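Hypothetical protein RBSTP0775 (Geobacillus stearothermophilus, PDB 1RZ3) is of uncharacterised function but belongs to the phosphoribulokinase/uridine kinase family of P-loop proteins and so probably binds ATP and acts as a kinase. Local coordinates at residues Asp181-Leu184 against Glu185-Pro189; Leu89-Gln92 against Leu93-Leu97. One frame throughout, in Å; residues are numbered along the deposited sequence.

Interaction 1. Residues Asp181-Leu184 against Glu185-Pro189; sequences DYYL and ETEEP
The last turn of helix 169-187 and the kink into the short helix 189-192 bring Tyr182 against Thr186 and Tyr183 against Pro189. Thr186 sits over the Tyr182 ring: its CG2 lies 3.7 Å from the ring centroid and 14° off the normal, a CH-pi contact over the face. With chi1 at 64°, Thr186 OG1 falls between its own N and carbonyl carbon, which turns the hydroxyl back to donate to Tyr182 O at 2.7 Å. Thr186 N donates to the same oxygen at 2.9 Å from the opposite face of the carbonyl plane, so two bonds grip Tyr182 O.

The regular i to i+4 bonding runs on to Glu187 N and Tyr183 O, 2.8 Å apart, then fades to a weak bond from Glu188 N to Leu184 O. Glu188 has positive phi (45°), breaking the helix and standing at the N-cap position of the next one. Beyond this kink, Pro189 folds back toward the helix it follows. Its CG reaches Tyr183 CE2 at 3.5 Å and also meets Leu184 CD2 at 3.7 Å. The Tyr183 hydroxyl is hydrogen-bonded to Asp28 and Gln136 N, close to a probable P-loop, while the Glu187 carboxylate forms a salt bridge with Arg141.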
loop_
_atom_site.group_PDB
_atom_site.type_symbol
_atom_site.label_atom_id
_atom_site.label_comp_id
_atom_site.label_asym_id
_atom_site.label_seq_id
_atom_site.Cartn_x
_atom_site.Cartn_y
_atom_site.Cartn_z
ATOM N N ASP A 181 12.488 3.185 -10.591
ATOM C CA ASP A 181 13.898 2.808 -10.582
ATOM C C ASP A 181 14.556 3.303 -9.299
ATOM O O ASP A 181 15.394 2.615 -8.717
ATOM C CB ASP A 181 14.632 3.392 -11.795
ATOM C CG ASP A 181 14.213 2.747 -13.100
ATOM O OD1 ASP A 181 13.553 1.687 -13.069
ATOM O OD2 ASP A 181 14.558 3.299 -14.167
ATOM N N TYR A 182 14.174 4.502 -8.865
ATOM C CA TYR A 182 14.720 5.087 -7.645
ATOM C C TYR A 182 14.366 4.201 -6.448
ATOM O O TYR A 182 15.213 3.890 -5.608
ATOM C CB TYR A 182 14.139 6.487 -7.424
ATOM C CG TYR A 182 14.703 7.198 -6.212
ATOM C CD1 TYR A 182 15.982 7.758 -6.239
ATOM C CD2 TYR A 182 13.969 7.289 -5.026
ATOM C CE1 TYR A 182 16.517 8.392 -5.119
ATOM C CE2 TYR A 182 14.493 7.916 -3.900
ATOM C CZ TYR A 182 15.769 8.467 -3.954
ATOM O OH TYR A 182 16.289 9.097 -2.849
ATOM N N TYR A 183 13.103 3.799 -6.383
ATOM C CA TYR A 183 12.622 2.954 -5.293
ATOM C C TYR A 183 13.364 1.620 -5.256
ATOM O O TYR A 183 13.886 1.211 -4.214
ATOM C CB TYR A 183 11.119 2.717 -5.462
ATOM C CG TYR A 183 10.490 1.853 -4.389
ATOM C CD1 TYR A 183 10.647 2.159 -3.037
ATOM C CD2 TYR A 183 9.696 0.759 -4.729
ATOM C CE1 TYR A 183 10.026 1.396 -2.048
ATOM C CE2 TYR A 183 9.066 -0.010 -3.746
ATOM C CZ TYR A 183 9.238 0.317 -2.408
ATOM O OH TYR A 183 8.619 -0.431 -1.429
ATOM N N LEU A 184 13.415 0.954 -6.405
ATOM C CA LEU A 184 14.079 -0.339 -6.522
ATOM C C LEU A 184 15.546 -0.292 -6.116
ATOM O O LEU A 184 16.045 -1.210 -5.472
ATOM C CB LEU A 184 13.962 -0.859 -7.959
ATOM C CG LEU A 184 12.562 -1.283 -8.411
ATOM C CD1 LEU A 184 12.546 -1.509 -9.916
ATOM C CD2 LEU A 184 12.147 -2.551 -7.666
ATOM N N GLU A 185 16.233 0.781 -6.488
ATOM C CA GLU A 185 17.647 0.915 -6.169
ATOM C C GLU A 185 17.928 1.353 -4.736
ATOM O O GLU A 185 18.866 0.862 -4.110
ATOM C CB GLU A 185 18.310 1.902 -7.133
ATOM C CG GLU A 185 19.778 2.152 -6.834
ATOM C CD GLU A 185 20.435 3.051 -7.861
ATOM O OE1 GLU A 185 20.001 4.215 -8.001
ATOM O OE2 GLU A 185 21.387 2.591 -8.529
ATOM N N THR A 186 17.117 2.267 -4.215
ATOM C CA THR A 186 17.331 2.767 -2.867
ATOM C C THR A 186 16.760 1.884 -1.755
ATOM O O THR A 186 17.401 1.713 -0.721
ATOM C CB THR A 186 16.765 4.205 -2.705
ATOM O OG1 THR A 186 15.346 4.194 -2.881
ATOM C CG2 THR A 186 17.378 5.136 -3.741
ATOM N N GLU A 187 15.575 1.317 -1.964
ATOM C CA GLU A 187 14.954 0.483 -0.934
ATOM C C GLU A 187 14.987 -1.031 -1.166
ATOM O O GLU A 187 14.689 -1.801 -0.251
ATOM C CB GLU A 187 13.508 0.942 -0.701
ATOM C CG GLU A 187 13.387 2.405 -0.292
ATOM C CD GLU A 187 13.894 2.687 1.121
ATOM O OE1 GLU A 187 14.631 1.849 1.692
ATOM O OE2 GLU A 187 13.553 3.762 1.661
ATOM N N GLU A 188 15.350 -1.462 -2.374
ATOM C CA GLU A 188 15.421 -2.895 -2.683
ATOM C C GLU A 188 14.195 -3.649 -2.150
ATOM O O GLU A 188 14.326 -4.624 -1.406
ATOM C CB GLU A 188 16.689 -3.493 -2.070
ATOM C CG GLU A 188 17.982 -2.887 -2.589
ATOM C CD GLU A 188 19.191 -3.314 -1.777
ATOM O OE1 GLU A 188 19.356 -2.813 -0.643
ATOM O OE2 GLU A 188 19.971 -4.158 -2.268
ATOM N N PRO A 189 12.988 -3.215 -2.544
ATOM C CA PRO A 189 11.733 -3.836 -2.108
ATOM C C PRO A 189 11.600 -5.325 -2.402
ATOM O O PRO A 189 10.958 -6.053 -1.649
ATOM C CB PRO A 189 10.671 -3.003 -2.824
ATOM C CG PRO A 189 11.370 -2.588 -4.091
ATOM C CD PRO A 189 12.735 -2.196 -3.578
#

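Interaction 2. Residues Leu89-Gln92 against Leu93-Leu97; sequences LTHQ and LFRQL
Arg95 lies stacked on His91 where helix 86-94 runs out through a wide pi-type turn into a type I beta turn from Phe94 to Leu97. The two side chains run side by side and point the same way, the guanidinium flat over the imidazole with centres 4.2 Å apart and planes at 19°. Arg95 NH1 stands over the middle of the His91 ring, while His91 CE1 lies toward the rim of the guanidinium. Extension of the Arg95 chain from CG to NE (chi2 -175°, chi3 -179°) carries the charged group far enough to lie on the ring. Putting an alanine in place of His91 would probably leave that face of the guanidinium without its stacking partner and let the long arginine chain swing more freely.

The backbone bonds record the change of helical pitch. Leu89 O accepts from both Leu93 N, at 2.8 Å, and Phe94 N, at 3.0 Å, so the i+4 and i+5 patterns meet on one oxygen. The wider spacing then continues with Arg95 N bonded to Thr90 O at 3.0 Å.

Apolar packing occupies the buried side. Leu89 CD2 meets Leu93 CD2 at 4.3 Å, and Leu89 CB approaches Phe94 CE2 at 4.2 Å. Outside these segments, Leu93 rests on Leu103 and Leu105 of strand 102-109, and Phe94 stacks on Trp140 and touches Ile130 of strand 127-132; the helix end is thus wedged between the antiparallel pair and the parallel sheet of the P-loop fold.

One side-chain hydrogen bond joins in, and it is weak: Gln96, its chain bent at chi2, brings NE2 to His91 O at 3.4 Å.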
loop_
_atom_site.group_PDB
_atom_site.type_symbol
_atom_site.label_atom_id
_atom_site.label_comp_id
_atom_site.label_asym_id
_atom_site.label_seq_id
_atom_site.Cartn_x
_atom_site.Cartn_y
_atom_site.Cartn_z
ATOM N N LEU A 89 1.348 10.582 7.375
ATOM C CA LEU A 89 0.808 9.223 7.313
ATOM C C LEU A 89 1.471 8.316 8.336
ATOM O O LEU A 89 0.824 7.430 8.903
ATOM C CB LEU A 89 0.973 8.651 5.904
ATOM C CG LEU A 89 0.016 9.311 4.905
ATOM C CD1 LEU A 89 0.445 8.987 3.488
ATOM C CD2 LEU A 89 -1.418 8.841 5.179
ATOM N N THR A 90 2.759 8.531 8.584
ATOM C CA THR A 90 3.454 7.720 9.576
ATOM C C THR A 90 2.804 7.974 10.937
ATOM O O THR A 90 2.514 7.044 11.687
ATOM C CB THR A 90 4.948 8.099 9.686
ATOM O OG1 THR A 90 5.593 7.899 8.422
ATOM C CG2 THR A 90 5.631 7.237 10.742
ATOM N N HIS A 91 2.577 9.248 11.243
ATOM C CA HIS A 91 1.975 9.648 12.516
ATOM C C HIS A 91 0.500 9.286 12.664
ATOM O O HIS A 91 0.083 8.752 13.692
ATOM C CB HIS A 91 2.095 11.165 12.706
ATOM C CG HIS A 91 3.463 11.636 13.094
ATOM N ND1 HIS A 91 4.609 11.222 12.449
ATOM C CD2 HIS A 91 3.861 12.530 14.032
ATOM C CE1 HIS A 91 5.653 11.841 12.971
ATOM N NE2 HIS A 91 5.227 12.641 13.933
ATOM N N GLN A 92 -0.284 9.580 11.634
ATOM C CA GLN A 92 -1.724 9.358 11.697
ATOM C C GLN A 92 -2.273 8.027 11.211
ATOM O O GLN A 92 -3.440 7.713 11.463
ATOM C CB GLN A 92 -2.440 10.499 10.971
ATOM C CG GLN A 92 -2.102 11.878 11.530
ATOM C CD GLN A 92 -2.259 11.951 13.035
ATOM O OE1 GLN A 92 -3.207 11.402 13.598
ATOM N NE2 GLN A 92 -1.331 12.639 13.699
ATOM N N LEU A 93 -1.459 7.247 10.510
ATOM C CA LEU A 93 -1.925 5.957 10.024
ATOM C C LEU A 93 -1.077 4.779 10.501
ATOM O O LEU A 93 -1.513 3.980 11.331
ATOM C CB LEU A 93 -1.988 5.955 8.488
ATOM C CG LEU A 93 -2.400 4.645 7.797
ATOM C CD1 LEU A 93 -3.775 4.220 8.266
ATOM C CD2 LEU A 93 -2.400 4.846 6.285
ATOM N N PHE A 94 0.140 4.679 9.986
ATOM C CA PHE A 94 1.008 3.559 10.322
ATOM C C PHE A 94 1.279 3.312 11.802
ATOM O O PHE A 94 1.156 2.176 12.260
ATOM C CB PHE A 94 2.311 3.673 9.526
ATOM C CG PHE A 94 2.106 3.509 8.043
ATOM C CD1 PHE A 94 1.886 2.247 7.494
ATOM C CD2 PHE A 94 2.053 4.619 7.208
ATOM C CE1 PHE A 94 1.612 2.096 6.134
ATOM C CE2 PHE A 94 1.781 4.481 5.848
ATOM C CZ PHE A 94 1.559 3.216 5.311
ATOM N N ARG A 95 1.624 4.355 12.553
ATOM C CA ARG A 95 1.896 4.189 13.986
ATOM C C ARG A 95 0.644 3.788 14.764
ATOM O O ARG A 95 0.734 3.246 15.866
ATOM C CB ARG A 95 2.436 5.489 14.597
ATOM C CG ARG A 95 3.854 5.855 14.212
ATOM C CD ARG A 95 4.312 7.102 14.969
ATOM N NE ARG A 95 5.670 7.501 14.604
ATOM C CZ ARG A 95 6.298 8.567 15.097
ATOM N NH1 ARG A 95 5.693 9.346 15.985
ATOM N NH2 ARG A 95 7.530 8.856 14.698
ATOM N N GLN A 96 -0.520 4.059 14.184
ATOM C CA GLN A 96 -1.800 3.771 14.832
ATOM C C GLN A 96 -2.425 2.410 14.515
ATOM O O GLN A 96 -3.395 2.007 15.159
ATOM C CB GLN A 96 -2.812 4.855 14.446
ATOM C CG GLN A 96 -2.322 6.273 14.660
ATOM C CD GLN A 96 -2.054 6.571 16.114
ATOM O OE1 GLN A 96 -2.938 6.428 16.959
ATOM N NE2 GLN A 96 -0.829 6.985 16.420
ATOM N N LEU A 97 -1.884 1.704 13.530
ATOM C CA LEU A 97 -2.457 0.418 13.129
ATOM C C LEU A 97 -2.596 -0.641 14.218
ATOM O O LEU A 97 -3.583 -1.380 14.250
ATOM C CB LEU A 97 -1.661 -0.166 11.960
ATOM C CG LEU A 97 -1.639 0.688 10.687
ATOM C CD1 LEU A 97 -0.797 -0.006 9.632
ATOM C CD2 LEU A 97 -3.050 0.916 10.181
#

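How the interactions relate
From the N terminus, the chain reaches interaction 2 first, at residues 89-97, where helix 86-94 gives way to the turn leading toward strand 102-109. Interaction 1, at residues 181-189, comes much later, where helix 169-187 bends into helix 189-192 before the edge strand 195-197. Each joins adjacent segments and closes only a local turn, so the two follow in series, neither nested nor crossed. The centres of interactions 1 and 2 are about 23 Å apart; the nearest atoms of interactions 1 and 2 are about 10 Å apart, without touching. Both reach the central parallel sheet: interaction 2 through strand 127-132, interaction 1 through Tyr149 of strand 146-150.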